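Local coordinates for sorbitol-6-phosphate dehydrogenase (Erwinia amylovora CFBP1430, PDB 5O3Z), which oxidises sorbitol 6-phosphate at C2 to fructose 6-phosphate, with NAD+ as the likely cofactor, as a member of the short-chain dehydrogenase/reductase family, at residues 27-40 and 53-65. Sequence-based numbering, arbitrary orientation.
Sequences AQAGYHVAVADLNE and RYGAGRAYGFKVD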
loop_
_atom_site.group_PDB
_atom_site.type_symbol
_atom_site.label_atom_id
_atom_site.label_comp_id
_atom_site.label_asym_id
_atom_site.label_seq_id
_atom_site.Cartn_x
_atom_site.Cartn_y
_atom_site.Cartn_z
ATOM N N ALA A 27 1.466 -13.510 30.917
ATOM C CA ALA A 27 1.962 -13.933 32.258
ATOM C C ALA A 27 2.965 -15.080 32.046
ATOM O O ALA A 27 4.076 -15.050 32.546
ATOM C CB ALA A 27 0.791 -14.384 33.088
ATOM N N GLN A 28 2.560 -16.050 31.249
ATOM C CA GLN A 28 3.472 -17.150 30.851
ATOM C C GLN A 28 4.811 -16.696 30.312
ATOM O O GLN A 28 5.860 -17.183 30.744
ATOM C CB GLN A 28 2.789 -18.031 29.838
ATOM C CG GLN A 28 3.562 -19.301 29.524
ATOM C CD GLN A 28 2.946 -19.944 28.335
ATOM O OE1 GLN A 28 2.958 -19.349 27.224
ATOM N NE2 GLN A 28 2.319 -21.101 28.535
ATOM N N ALA A 29 4.808 -15.728 29.414
ATOM C CA ALA A 29 6.056 -15.119 28.909
ATOM C C ALA A 29 6.859 -14.350 29.940
ATOM O O ALA A 29 7.907 -13.777 29.622
ATOM C CB ALA A 29 5.739 -14.206 27.741
ATOM N N GLY A 30 6.388 -14.291 31.195
ATOM C CA GLY A 30 7.101 -13.581 32.209
ATOM C C GLY A 30 6.679 -12.162 32.538
ATOM O O GLY A 30 7.402 -11.487 33.263
ATOM N N TYR A 31 5.540 -11.693 32.015
ATOM C CA TYR A 31 5.059 -10.334 32.330
ATOM C C TYR A 31 4.222 -10.301 33.641
ATOM O O TYR A 31 3.420 -11.212 33.927
ATOM C CB TYR A 31 4.236 -9.723 31.139
ATOM C CG TYR A 31 5.032 -9.306 29.847
ATOM C CD1 TYR A 31 5.335 -10.232 28.840
ATOM C CD2 TYR A 31 5.398 -7.973 29.627
ATOM C CE1 TYR A 31 6.001 -9.835 27.689
ATOM C CE2 TYR A 31 6.081 -7.572 28.501
ATOM C CZ TYR A 31 6.401 -8.521 27.541
ATOM O OH TYR A 31 7.060 -8.089 26.425
ATOM N N HIS A 32 4.328 -9.194 34.359
ATOM C CA HIS A 32 3.238 -8.791 35.294
ATOM C C HIS A 32 2.104 -8.170 34.471
ATOM O O HIS A 32 2.364 -7.412 33.546
ATOM C CB HIS A 32 3.731 -7.803 36.323
ATOM C CG HIS A 32 4.483 -8.448 37.436
ATOM N ND1 HIS A 32 5.787 -8.884 37.301
ATOM C CD2 HIS A 32 4.124 -8.699 38.720
ATOM C CE1 HIS A 32 6.187 -9.393 38.459
ATOM N NE2 HIS A 32 5.195 -9.287 39.332
ATOM N N VAL A 33 0.874 -8.534 34.771
ATOM C CA VAL A 33 -0.234 -8.165 33.907
ATOM C C VAL A 33 -1.250 -7.327 34.686
ATOM O O VAL A 33 -1.664 -7.700 35.795
ATOM C CB VAL A 33 -0.899 -9.376 33.259
ATOM C CG1 VAL A 33 -2.028 -8.933 32.326
ATOM C CG2 VAL A 33 0.126 -10.194 32.461
ATOM N N ALA A 34 -1.590 -6.167 34.120
ATOM C CA ALA A 34 -2.745 -5.369 34.554
ATOM C C ALA A 34 -3.918 -5.699 33.619
ATOM O O ALA A 34 -3.884 -5.318 32.437
ATOM C CB ALA A 34 -2.390 -3.899 34.522
ATOM N N VAL A 35 -4.881 -6.482 34.112
ATOM C CA VAL A 35 -6.119 -6.877 33.390
ATOM C C VAL A 35 -7.172 -5.752 33.559
ATOM O O VAL A 35 -7.759 -5.610 34.691
ATOM C CB VAL A 35 -6.680 -8.217 33.887
ATOM C CG1 VAL A 35 -7.866 -8.723 33.068
ATOM C CG2 VAL A 35 -5.551 -9.260 33.927
ATOM N N ALA A 36 -7.384 -4.962 32.478
ATOM C CA ALA A 36 -8.286 -3.790 32.504
ATOM C C ALA A 36 -9.542 -4.093 31.685
ATOM O O ALA A 36 -9.469 -4.526 30.516
ATOM C CB ALA A 36 -7.562 -2.546 32.036
ATOM N N ASP A 37 -10.724 -3.917 32.273
ATOM C CA ASP A 37 -11.921 -4.238 31.538
ATOM C C ASP A 37 -13.193 -3.507 32.022
ATOM O O ASP A 37 -13.296 -3.078 33.179
ATOM C CB ASP A 37 -12.108 -5.759 31.582
ATOM C CG ASP A 37 -12.940 -6.284 30.461
ATOM O OD1 ASP A 37 -14.188 -6.342 30.688
ATOM O OD2 ASP A 37 -12.349 -6.662 29.359
ATOM N N LEU A 38 -14.164 -3.370 31.134
ATOM C CA LEU A 38 -15.433 -2.692 31.501
ATOM C C LEU A 38 -16.076 -3.522 32.637
ATOM O O LEU A 38 -16.627 -2.946 33.577
ATOM C CB LEU A 38 -16.369 -2.538 30.299
ATOM C CG LEU A 38 -17.613 -1.608 30.287
ATOM C CD1 LEU A 38 -17.275 -0.149 30.470
ATOM C CD2 LEU A 38 -18.353 -1.742 28.953
ATOM N N ASN A 39 -15.946 -4.855 32.551
ATOM C CA ASN A 39 -16.417 -5.773 33.572
ATOM C C ASN A 39 -15.343 -6.085 34.597
ATOM O O ASN A 39 -14.492 -6.958 34.367
ATOM C CB ASN A 39 -16.934 -7.064 32.952
ATOM C CG ASN A 39 -17.627 -7.945 33.972
ATOM O OD1 ASN A 39 -17.230 -8.029 35.113
ATOM N ND2 ASN A 39 -18.645 -8.617 33.539
ATOM N N GLU A 40 -15.389 -5.362 35.719
ATOM C CA GLU A 40 -14.366 -5.413 36.736
ATOM C C GLU A 40 -14.257 -6.794 37.396
ATOM O O GLU A 40 -13.153 -7.220 37.747
ATOM C CB GLU A 40 -14.627 -4.384 37.812
ATOM C CG GLU A 40 -13.372 -4.046 38.624
ATOM C CD GLU A 40 -13.675 -3.159 39.835
ATOM O OE1 GLU A 40 -14.737 -2.519 39.884
ATOM O OE2 GLU A 40 -12.833 -3.079 40.753
ATOM N N ARG A 53 -1.701 -19.478 39.523
ATOM C CA ARG A 53 -0.691 -20.238 38.794
ATOM C C ARG A 53 0.722 -19.692 38.908
ATOM O O ARG A 53 1.669 -20.481 38.917
ATOM C CB ARG A 53 -1.087 -20.356 37.336
ATOM C CG ARG A 53 0.077 -20.531 36.371
ATOM C CD ARG A 53 -0.381 -21.026 35.021
ATOM N NE ARG A 53 0.778 -21.532 34.274
ATOM C CZ ARG A 53 0.745 -21.918 33.000
ATOM N NH1 ARG A 53 -0.378 -21.860 32.289
ATOM N NH2 ARG A 53 1.844 -22.350 32.408
ATOM N N TYR A 54 0.893 -18.374 39.014
ATOM C CA TYR A 54 2.190 -17.725 38.838
ATOM C C TYR A 54 2.730 -17.051 40.082
ATOM O O TYR A 54 3.881 -16.605 40.065
ATOM C CB TYR A 54 2.149 -16.661 37.699
ATOM C CG TYR A 54 1.988 -17.214 36.323
ATOM C CD1 TYR A 54 3.054 -17.855 35.696
ATOM C CD2 TYR A 54 0.776 -17.199 35.689
ATOM C CE1 TYR A 54 2.912 -18.413 34.450
ATOM C CE2 TYR A 54 0.623 -17.752 34.430
ATOM C CZ TYR A 54 1.718 -18.353 33.828
ATOM O OH TYR A 54 1.577 -18.925 32.589
ATOM N N GLY A 55 1.919 -16.935 41.134
ATOM C CA GLY A 55 2.342 -16.290 42.382
ATOM C C GLY A 55 1.506 -15.043 42.626
ATOM O O GLY A 55 1.053 -14.387 41.662
ATOM N N ALA A 56 1.277 -14.718 43.899
ATOM C CA ALA A 56 0.502 -13.529 44.276
ATOM C C ALA A 56 1.170 -12.262 43.752
ATOM O O ALA A 56 2.388 -12.170 43.719
ATOM C CB ALA A 56 0.342 -13.460 45.795
ATOM N N GLY A 57 0.362 -11.297 43.301
ATOM C CA GLY A 57 0.866 -9.977 42.879
ATOM C C GLY A 57 1.433 -10.006 41.462
ATOM O O GLY A 57 2.082 -9.061 41.043
ATOM N N ARG A 58 1.175 -11.086 40.735
ATOM C CA ARG A 58 1.583 -11.162 39.335
ATOM C C ARG A 58 0.629 -10.386 38.449
ATOM O O ARG A 58 1.085 -9.630 37.575
ATOM C CB ARG A 58 1.653 -12.586 38.837
ATOM C CG ARG A 58 2.229 -12.665 37.420
ATOM C CD ARG A 58 3.237 -13.763 37.330
ATOM N NE ARG A 58 4.557 -13.326 36.949
ATOM C CZ ARG A 58 5.443 -14.123 36.359
ATOM N NH1 ARG A 58 6.643 -13.646 36.037
ATOM N NH2 ARG A 58 5.159 -15.398 36.124
ATOM N N ALA A 59 -0.662 -10.606 38.697
ATOM C CA ALA A 59 -1.769 -9.917 38.028
ATOM C C ALA A 59 -2.744 -9.154 39.000
ATOM O O ALA A 59 -3.067 -9.654 40.106
ATOM C CB ALA A 59 -2.536 -10.904 37.206
ATOM N N TYR A 60 -3.183 -7.968 38.588
ATOM C CA TYR A 60 -4.311 -7.232 39.220
ATOM C C TYR A 60 -5.369 -6.874 38.176
ATOM O O TYR A 60 -5.050 -6.597 36.987
ATOM C CB TYR A 60 -3.840 -5.954 39.891
ATOM C CG TYR A 60 -3.051 -6.219 41.126
ATOM C CD1 TYR A 60 -1.670 -6.514 41.050
ATOM C CD2 TYR A 60 -3.673 -6.219 42.398
ATOM C CE1 TYR A 60 -0.923 -6.789 42.203
ATOM C CE2 TYR A 60 -2.927 -6.504 43.550
ATOM C CZ TYR A 60 -1.572 -6.783 43.451
ATOM O OH TYR A 60 -0.879 -7.040 44.595
ATOM N N GLY A 61 -6.630 -6.941 38.591
ATOM C CA GLY A 61 -7.763 -6.566 37.747
ATOM C C GLY A 61 -8.165 -5.109 37.997
ATOM O O GLY A 61 -8.173 -4.638 39.163
ATOM N N PHE A 62 -8.520 -4.398 36.930
ATOM C CA PHE A 62 -8.934 -2.976 37.018
ATOM C C PHE A 62 -10.163 -2.765 36.155
ATOM O O PHE A 62 -10.315 -3.441 35.160
ATOM C CB PHE A 62 -7.868 -2.057 36.493
ATOM C CG PHE A 62 -6.580 -2.123 37.249
ATOM C CD1 PHE A 62 -5.700 -3.181 37.022
ATOM C CD2 PHE A 62 -6.199 -1.123 38.127
ATOM C CE1 PHE A 62 -4.501 -3.244 37.669
ATOM C CE2 PHE A 62 -5.006 -1.213 38.824
ATOM C CZ PHE A 62 -4.142 -2.259 38.572
ATOM N N LYS A 63 -11.063 -1.863 36.586
ATOM C CA LYS A 63 -12.193 -1.438 35.805
ATOM C C LYS A 63 -11.744 -0.294 34.901
ATOM O O LYS A 63 -11.030 0.616 35.316
ATOM C CB LYS A 63 -13.325 -0.937 36.719
ATOM C CG LYS A 63 -14.723 -1.089 36.136
ATOM C CD LYS A 63 -15.229 0.201 35.522
ATOM C CE LYS A 63 -16.758 0.208 35.390
ATOM N NZ LYS A 63 -17.216 -0.322 34.064
ATOM N N VAL A 64 -12.153 -0.358 33.643
ATOM C CA VAL A 64 -11.993 0.838 32.764
ATOM C C VAL A 64 -13.055 0.870 31.647
ATOM O O VAL A 64 -13.502 -0.164 31.144
ATOM C CB VAL A 64 -10.566 0.992 32.171
ATOM C CG1 VAL A 64 -10.269 -0.123 31.148
ATOM C CG2 VAL A 64 -10.412 2.376 31.553
ATOM N N ASP A 65 -13.494 2.108 31.357
ATOM C CA ASP A 65 -14.324 2.407 30.222
ATOM C C ASP A 65 -13.377 3.161 29.353
ATOM O O ASP A 65 -13.063 4.347 29.649
ATOM C CB ASP A 65 -15.528 3.290 30.643
ATOM C CG ASP A 65 -16.326 3.811 29.449
ATOM O OD1 ASP A 65 -16.087 3.400 28.291
ATOM O OD2 ASP A 65 -17.236 4.612 29.657
#
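Val33, Val35 and Asp37 alternate with Tyr60, Phe62 and Val64 in a ladder of six backbone hydrogen bonds between the parallel strands 32-37 and 59-63. The shortest, Phe62 N to Val35 O, is 2.7 Å. On one face of the sheet Ala36 CB packs against Val64 CG1 at 3.7 Å, and Phe62 brings CE1 to 3.8 Å from Ala34 CB, beneath helix 69-83. Val33, Val35 and Ala59 occupy the other face. Together with helix 40-54 the strands form a right-handed beta-alpha-beta unit of the Rossmann fold, strand 59-63 being the outermost in this chain. Asp37 turns OD2 to Gly15 N and takes Asn39 N on OD1 in an Asx turn; an acid here is consistent with a preference for NAD over NADP.

Ala27 makes a packed corner, its CB off-centre over the Tyr54 ring, 4.1 Å from the centroid. Beside it the bent Arg58 chain sets its guanidinium against 27-31, with Tyr31 O and Ala27 O over one face and NH1 3.6 Å from Gly30 O; none is a hydrogen bond, and buried Tyr31 O has no partner in the model.

The solvent side is looser. Exposed Gln28 meets Tyr54 OH through CB at 3.1 Å. Lys63, bent at chi2 (-99°), runs alongside Leu38 and donates a hydrogen bond from NZ to Leu38 O (2.7 Å), in the carbonyl plane on a lone pair. Glu40 crosses it with CG 3.6 Å from Lys63 CB, their charged ends apart.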